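Local coordinates for protein Maltose/maltodextrin transport permease homologue (Bdellovibrio bacteriovorus HD100, PDB 6FFL) that binds maltotriose as the solute-binding domain fused to a maltose/maltodextrin transport permease, and probably passes captured maltodextrins on for uptake, at residues A[106-114]-A[309-317]; A[261-269]-A[334-342]. All coordinates share one frame; numbering follows the deposited sequence.

Contact 1 (106-114 with 309-317) and contact 2 (261-269 with 334-342) have centres about 16 Å apart and are consistent with the strand junction that joins the two lobes in solute-binding proteins of this family. Segment 106-114 leaves strand 104-109 and 261-269 enters strand 266-274, neighbours in one mixed sheet. They touch where Gly-113 O lies 2.8 Å from Gly-268 N and Ala-111 O 2.6 Å from Thr-269 OG1, both probable hydrogen bonds. Each contact also sends a residue to the glycan pocket: Asn-114 from contact 1, and Met-341 from contact 2, its side chain about 4 Å from a glucose at the nearest atoms.

Contact 1: A[106-114]-A[309-317]; sequences YMIGDAVGN and VLPSNLQAR. With GLC (alpha-D-glucopyranose), chain B.
Ser-312 and Gly-109 meet at the end of a short antiparallel pairing. With OG set between its own backbone N and carbonyl carbon (chi1 58°), Ser-312 turns the hydroxyl to Gly-109 O and donates at 2.7 Å, from a point tilted off the carbonyl plane; a weak bond from Ser-312 N to Asp-110 O lies beside it. Next, Ala-111 faces Pro-311 as a non-hydrogen-bonded pair, and its CB meets Val-309 CG2 at 3.9 Å. Val-112 N then gives a nearly axial bond to Leu-310 O, 2.9 Å long, while a water joins Val-112 O to Leu-310 N.

The guanidinium of Arg-317 is fixed in orientation on its edge and both faces. Its NE (2.8 Å) and NH2 (3.1 Å) both donate side-on to Pro-311 O, which lies in the guanidinium plane. Leu-310 CD2 packs over one face and Leu-314 CD2 over the opposite one, both toward the rim. Val-112 crosses the arginine at about a right angle and brings CG2 to the edge, 3.7 Å from NH2. Beyond this, Asn-114 grips the glucose with both ends of its amide: OD1 accepts from O2, and ND2 donates almost straight to O3 at 3.0 Å.

Asp-94 forms a salt bridge with Arg-317, helix 297-307 packs against Asp-110 and Pro-311, and helix 320-323 meets Leu-310. Strand 111-112 follows 104-109 in the chain, precedes 116-121, and pairs with 310-311 as a separate two-stranded sheet.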
# COMPACT_ATOMS: atom_id res chain seq x y z
N TYR A 106 3.40 -8.63 15.88
CA TYR A 106 3.11 -7.29 16.38
C TYR A 106 1.89 -6.66 15.71
O TYR A 106 1.48 -5.57 16.13
CB TYR A 106 4.34 -6.37 16.20
CG TYR A 106 5.49 -6.74 17.12
CD1 TYR A 106 5.49 -6.33 18.45
CD2 TYR A 106 6.57 -7.48 16.66
CE1 TYR A 106 6.55 -6.65 19.30
CE2 TYR A 106 7.62 -7.81 17.50
CZ TYR A 106 7.61 -7.40 18.81
OH TYR A 106 8.66 -7.73 19.63
N MET A 107 1.30 -7.30 14.71
CA MET A 107 0.23 -6.70 13.93
C MET A 107 -0.74 -7.78 13.48
O MET A 107 -0.31 -8.89 13.15
CB MET A 107 0.80 -5.97 12.70
CG MET A 107 -0.24 -5.56 11.70
SD MET A 107 0.42 -4.72 10.25
CE MET A 107 0.97 -3.16 10.95
N ILE A 108 -2.03 -7.47 13.46
CA ILE A 108 -3.00 -8.33 12.79
C ILE A 108 -3.83 -7.48 11.83
O ILE A 108 -4.46 -6.50 12.24
CB ILE A 108 -3.91 -9.09 13.78
CG1 ILE A 108 -5.01 -9.82 13.01
CG2 ILE A 108 -4.53 -8.15 14.83
CD1 ILE A 108 -4.49 -11.03 12.27
N GLY A 109 -3.83 -7.87 10.56
CA GLY A 109 -4.58 -7.16 9.55
C GLY A 109 -5.96 -7.76 9.32
O GLY A 109 -6.20 -8.93 9.58
N ASP A 110 -6.86 -6.90 8.83
CA ASP A 110 -8.23 -7.30 8.54
C ASP A 110 -8.42 -7.74 7.10
O ASP A 110 -9.49 -8.25 6.76
CB ASP A 110 -9.20 -6.17 8.90
CG ASP A 110 -8.81 -4.82 8.29
OD1 ASP A 110 -7.64 -4.62 7.90
OD2 ASP A 110 -9.70 -3.94 8.21
N ALA A 111 -7.41 -7.56 6.25
CA ALA A 111 -7.51 -7.94 4.85
C ALA A 111 -6.12 -8.34 4.38
O ALA A 111 -5.13 -8.21 5.10
CB ALA A 111 -8.08 -6.80 3.99
N VAL A 112 -6.05 -8.86 3.17
CA VAL A 112 -4.77 -9.18 2.55
C VAL A 112 -4.76 -8.54 1.17
O VAL A 112 -5.77 -8.56 0.45
CB VAL A 112 -4.54 -10.71 2.47
CG1 VAL A 112 -3.38 -11.06 1.56
CG2 VAL A 112 -4.31 -11.28 3.88
N GLY A 113 -3.64 -7.93 0.81
CA GLY A 113 -3.53 -7.29 -0.49
C GLY A 113 -2.51 -6.18 -0.41
O GLY A 113 -1.31 -6.45 -0.35
N ASN A 114 -2.97 -4.94 -0.42
CA ASN A 114 -2.10 -3.77 -0.40
C ASN A 114 -1.22 -3.71 -1.64
O ASN A 114 -0.14 -3.12 -1.62
CB ASN A 114 -1.25 -3.74 0.88
CG ASN A 114 -0.77 -2.35 1.21
OD1 ASN A 114 -1.56 -1.41 1.24
ND2 ASN A 114 0.53 -2.20 1.45
N VAL A 309 -12.29 -5.82 -0.79
CA VAL A 309 -10.97 -6.39 -0.52
C VAL A 309 -11.09 -7.81 0.05
O VAL A 309 -12.16 -8.23 0.49
CB VAL A 309 -10.16 -5.49 0.43
CG1 VAL A 309 -9.90 -4.13 -0.25
CG2 VAL A 309 -10.88 -5.30 1.75
N LEU A 310 -9.97 -8.53 0.04
CA LEU A 310 -9.94 -9.94 0.46
C LEU A 310 -9.75 -10.05 1.97
O LEU A 310 -8.75 -9.56 2.50
CB LEU A 310 -8.79 -10.65 -0.25
CG LEU A 310 -8.59 -12.14 0.04
CD1 LEU A 310 -9.75 -12.94 -0.54
CD2 LEU A 310 -7.24 -12.59 -0.51
N PRO A 311 -10.65 -10.72 2.70
CA PRO A 311 -10.45 -10.89 4.14
C PRO A 311 -9.15 -11.61 4.47
O PRO A 311 -8.66 -12.45 3.71
CB PRO A 311 -11.65 -11.75 4.57
CG PRO A 311 -12.72 -11.39 3.57
CD PRO A 311 -11.97 -11.23 2.27
N SER A 312 -8.62 -11.30 5.65
CA SER A 312 -7.48 -12.05 6.16
C SER A 312 -7.90 -13.35 6.82
O SER A 312 -7.12 -14.31 6.87
CB SER A 312 -6.72 -11.19 7.16
OG SER A 312 -7.57 -10.78 8.21
N ASN A 313 -9.12 -13.41 7.37
CA ASN A 313 -9.59 -14.63 8.01
C ASN A 313 -9.92 -15.68 6.95
O ASN A 313 -10.62 -15.39 5.98
CB ASN A 313 -10.81 -14.34 8.88
CG ASN A 313 -11.35 -15.58 9.56
OD1 ASN A 313 -12.00 -16.40 8.92
ND2 ASN A 313 -11.07 -15.72 10.86
N LEU A 314 -9.38 -16.89 7.12
CA LEU A 314 -9.47 -17.90 6.07
C LEU A 314 -10.90 -18.38 5.88
O LEU A 314 -11.36 -18.52 4.74
CB LEU A 314 -8.53 -19.07 6.38
CG LEU A 314 -7.04 -18.67 6.45
CD1 LEU A 314 -6.15 -19.85 6.85
CD2 LEU A 314 -6.54 -18.06 5.13
N GLN A 315 -11.62 -18.65 6.97
CA GLN A 315 -13.00 -19.10 6.82
C GLN A 315 -13.90 -18.01 6.25
O GLN A 315 -14.89 -18.32 5.57
CB GLN A 315 -13.57 -19.60 8.16
CG GLN A 315 -14.93 -20.34 8.04
CD GLN A 315 -14.90 -21.54 7.08
OE1 GLN A 315 -13.88 -22.17 6.88
NE2 GLN A 315 -16.06 -21.85 6.50
N ALA A 316 -13.60 -16.74 6.53
CA ALA A 316 -14.42 -15.65 5.99
C ALA A 316 -14.41 -15.64 4.46
O ALA A 316 -15.36 -15.13 3.84
CB ALA A 316 -13.94 -14.30 6.52
N ARG A 317 -13.35 -16.17 3.85
CA ARG A 317 -13.25 -16.21 2.40
C ARG A 317 -14.23 -17.17 1.76
O ARG A 317 -14.37 -17.16 0.53
CB ARG A 317 -11.83 -16.58 1.99
CG ARG A 317 -10.78 -15.56 2.43
CD ARG A 317 -9.38 -15.99 2.05
NE ARG A 317 -8.40 -14.98 2.43
CZ ARG A 317 -7.09 -15.11 2.28
NH1 ARG A 317 -6.58 -16.23 1.77
NH2 ARG A 317 -6.28 -14.12 2.65
C1 GLC B . -0.54 2.82 0.18
C2 GLC B . -0.03 1.55 0.85
C3 GLC B . 1.21 1.79 1.71
C4 GLC B . 2.24 2.51 0.85
C5 GLC B . 1.64 3.80 0.31
C6 GLC B . 2.65 4.56 -0.56
O2 GLC B . -1.11 1.02 1.65
O3 GLC B . 1.72 0.52 2.13
O4 GLC B . 3.37 2.84 1.64
O5 GLC B . 0.52 3.46 -0.51
O6 GLC B . 2.20 5.92 -0.76
O HOH W 1 -7.53 -7.72 -1.49

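Contact 2: A[261-269]-A[334-342]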
# COMPACT_ATOMS: atom_id res chain seq x y z
N LYS A 261 9.84 -10.01 -17.86
CA LYS A 261 9.49 -10.16 -16.45
C LYS A 261 8.30 -9.29 -16.09
O LYS A 261 8.22 -8.13 -16.49
CB LYS A 261 10.67 -9.81 -15.54
CG LYS A 261 12.00 -10.44 -15.94
CD LYS A 261 11.96 -11.95 -15.83
CE LYS A 261 13.25 -12.59 -16.40
NZ LYS A 261 13.16 -13.01 -17.84
N TRP A 262 7.40 -9.86 -15.30
CA TRP A 262 6.30 -9.11 -14.73
C TRP A 262 6.80 -8.24 -13.58
O TRP A 262 7.46 -8.76 -12.67
CB TRP A 262 5.23 -10.06 -14.20
CG TRP A 262 4.53 -10.85 -15.24
CD1 TRP A 262 4.74 -12.15 -15.57
CD2 TRP A 262 3.50 -10.37 -16.10
NE1 TRP A 262 3.90 -12.52 -16.60
CE2 TRP A 262 3.13 -11.45 -16.94
CE3 TRP A 262 2.85 -9.14 -16.25
CZ2 TRP A 262 2.12 -11.33 -17.90
CZ3 TRP A 262 1.86 -9.03 -17.21
CH2 TRP A 262 1.51 -10.11 -18.03
N PRO A 263 6.49 -6.95 -13.57
CA PRO A 263 6.69 -6.15 -12.36
C PRO A 263 6.00 -6.82 -11.18
O PRO A 263 4.90 -7.37 -11.30
CB PRO A 263 6.07 -4.80 -12.71
CG PRO A 263 6.28 -4.72 -14.22
CD PRO A 263 6.05 -6.13 -14.71
N SER A 264 6.67 -6.81 -10.04
CA SER A 264 6.25 -7.62 -8.91
C SER A 264 5.70 -6.71 -7.81
O SER A 264 6.48 -6.06 -7.10
CB SER A 264 7.44 -8.44 -8.39
OG SER A 264 7.02 -9.37 -7.41
N PRO A 265 4.39 -6.63 -7.64
CA PRO A 265 3.84 -5.80 -6.56
C PRO A 265 4.22 -6.38 -5.21
O PRO A 265 4.44 -7.58 -5.06
CB PRO A 265 2.32 -5.88 -6.78
CG PRO A 265 2.12 -7.17 -7.49
CD PRO A 265 3.34 -7.42 -8.33
N LEU A 266 4.34 -5.50 -4.22
CA LEU A 266 4.53 -5.94 -2.84
C LEU A 266 3.18 -6.31 -2.25
O LEU A 266 2.25 -5.50 -2.26
CB LEU A 266 5.21 -4.86 -2.01
CG LEU A 266 6.66 -4.65 -2.47
CD1 LEU A 266 7.22 -3.35 -1.93
CD2 LEU A 266 7.53 -5.84 -2.05
N VAL A 267 3.06 -7.53 -1.74
CA VAL A 267 1.80 -8.06 -1.24
C VAL A 267 1.90 -8.16 0.27
O VAL A 267 2.92 -8.63 0.80
CB VAL A 267 1.47 -9.42 -1.87
CG1 VAL A 267 0.17 -9.99 -1.30
CG2 VAL A 267 1.37 -9.27 -3.39
N GLY A 268 0.87 -7.71 0.97
CA GLY A 268 0.93 -7.77 2.42
C GLY A 268 -0.39 -7.43 3.07
O GLY A 268 -1.43 -7.95 2.67
N THR A 269 -0.36 -6.57 4.09
CA THR A 269 -1.57 -6.22 4.80
C THR A 269 -1.43 -4.81 5.35
O THR A 269 -0.36 -4.19 5.31
CB THR A 269 -1.86 -7.22 5.94
OG1 THR A 269 -3.21 -7.06 6.40
CG2 THR A 269 -0.90 -7.02 7.12
N ILE A 334 -2.91 -11.33 -10.01
CA ILE A 334 -1.96 -10.23 -9.87
C ILE A 334 -1.00 -10.49 -8.72
O ILE A 334 0.21 -10.31 -8.85
CB ILE A 334 -2.72 -8.90 -9.69
CG1 ILE A 334 -3.45 -8.52 -10.97
CG2 ILE A 334 -1.77 -7.77 -9.23
CD1 ILE A 334 -4.56 -7.50 -10.76
N MET A 335 -1.54 -10.94 -7.58
CA MET A 335 -0.71 -11.24 -6.42
C MET A 335 0.21 -12.43 -6.65
O MET A 335 1.24 -12.55 -5.95
CB MET A 335 -1.61 -11.48 -5.20
CG MET A 335 -2.27 -10.21 -4.65
SD MET A 335 -3.19 -10.49 -3.12
CE MET A 335 -4.64 -11.35 -3.74
N GLU A 336 -0.12 -13.29 -7.60
CA GLU A 336 0.67 -14.49 -7.87
C GLU A 336 2.10 -14.16 -8.28
O GLU A 336 3.03 -14.93 -8.00
CB GLU A 336 -0.05 -15.31 -8.94
CG GLU A 336 0.75 -16.37 -9.66
CD GLU A 336 -0.04 -16.98 -10.81
OE1 GLU A 336 -1.22 -17.34 -10.59
OE2 GLU A 336 0.51 -17.07 -11.93
N VAL A 337 2.31 -13.03 -8.96
CA VAL A 337 3.66 -12.64 -9.33
C VAL A 337 4.21 -11.57 -8.39
O VAL A 337 5.23 -10.95 -8.70
CB VAL A 337 3.74 -12.18 -10.79
CG1 VAL A 337 3.43 -13.35 -11.73
CG2 VAL A 337 2.80 -11.02 -11.06
N GLY A 338 3.57 -11.35 -7.24
CA GLY A 338 4.06 -10.40 -6.27
C GLY A 338 5.10 -11.03 -5.35
O GLY A 338 5.43 -12.22 -5.44
N THR A 339 5.64 -10.20 -4.46
CA THR A 339 6.50 -10.72 -3.41
C THR A 339 6.05 -10.13 -2.08
O THR A 339 5.48 -9.04 -2.04
CB THR A 339 7.99 -10.40 -3.64
OG1 THR A 339 8.23 -9.01 -3.45
CG2 THR A 339 8.44 -10.80 -5.05
N PRO A 340 6.29 -10.83 -0.97
CA PRO A 340 5.76 -10.36 0.32
C PRO A 340 6.41 -9.06 0.76
O PRO A 340 7.62 -8.86 0.60
CB PRO A 340 6.10 -11.50 1.29
CG PRO A 340 6.38 -12.68 0.42
CD PRO A 340 6.95 -12.14 -0.85
N MET A 341 5.61 -8.19 1.37
CA MET A 341 6.12 -6.95 1.92
C MET A 341 7.15 -7.24 3.00
O MET A 341 6.84 -7.97 3.95
CB MET A 341 4.97 -6.13 2.51
CG MET A 341 5.40 -4.83 3.19
SD MET A 341 5.91 -3.62 1.94
CE MET A 341 4.86 -2.22 2.34
N PRO A 342 8.38 -6.73 2.89
CA PRO A 342 9.33 -6.90 4.00
C PRO A 342 9.00 -5.94 5.13
O PRO A 342 8.46 -4.86 4.91
CB PRO A 342 10.69 -6.58 3.35
CG PRO A 342 10.36 -5.63 2.24
CD PRO A 342 8.96 -6.02 1.74
O HOH W 2 7.26 -11.20 -11.29
O HOH W 3 8.40 -7.00 -5.39
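Val-267 and Met-335 mark the tightly packed part of this contact, a parallel strand pairing laid beside a helix end. The valine meets the methionine at about a right angle. CG1, anti to the backbone N at chi1 178°, reaches Met-335 SD at 3.9 Å, while CG2 rests against Met-335 CG and Gly-338 CA. Alongside these side chains the strands are joined by three bonds in alternation: Thr-339 N to Pro-265 O (2.9 Å), Val-267 N to Thr-339 O (2.9 Å) and Met-341 N to Val-267 O (2.8 Å). The CA of Leu-266 adds a C-H...O contact to Thr-339 O. The Leu-266 side chain crosses that of Met-341 at about a right angle, CD1 4.1 Å from SD, and its CD2 lies against Thr-339 OG1 and the CD of Pro-342. Trp-351 of helix 346-362 and Phe-165 of helix 164-167 also pack on this leucine.

The solvent side is looser and wetter. Thr-339 and Pro-340 are exposed there; one water links Ser-264 O to Thr-339 OG1, and a second bonds Trp-262 O and, more weakly, Val-337 O. Trp-262 meets Val-337 CG2 through its CB, at 4.1 Å, and its indole makes a cation-pi contact with Arg-252. Ser-264 is held directly: its OG donates to Val-337 O at 2.7 Å, in the carbonyl plane and on a lone pair, within the type I turn from Met-335 to Gly-338.

The chemistry thus differs across the pairing. Direct backbone bonds and sulfur-to-methyl packing hold the strand that carries Met-341 into the glycan pocket, whereas the solvent side around Ser-264 and Thr-339 adds one hydroxyl bond and water bridges, consistent with its carbonyls being partly satisfied by solvent.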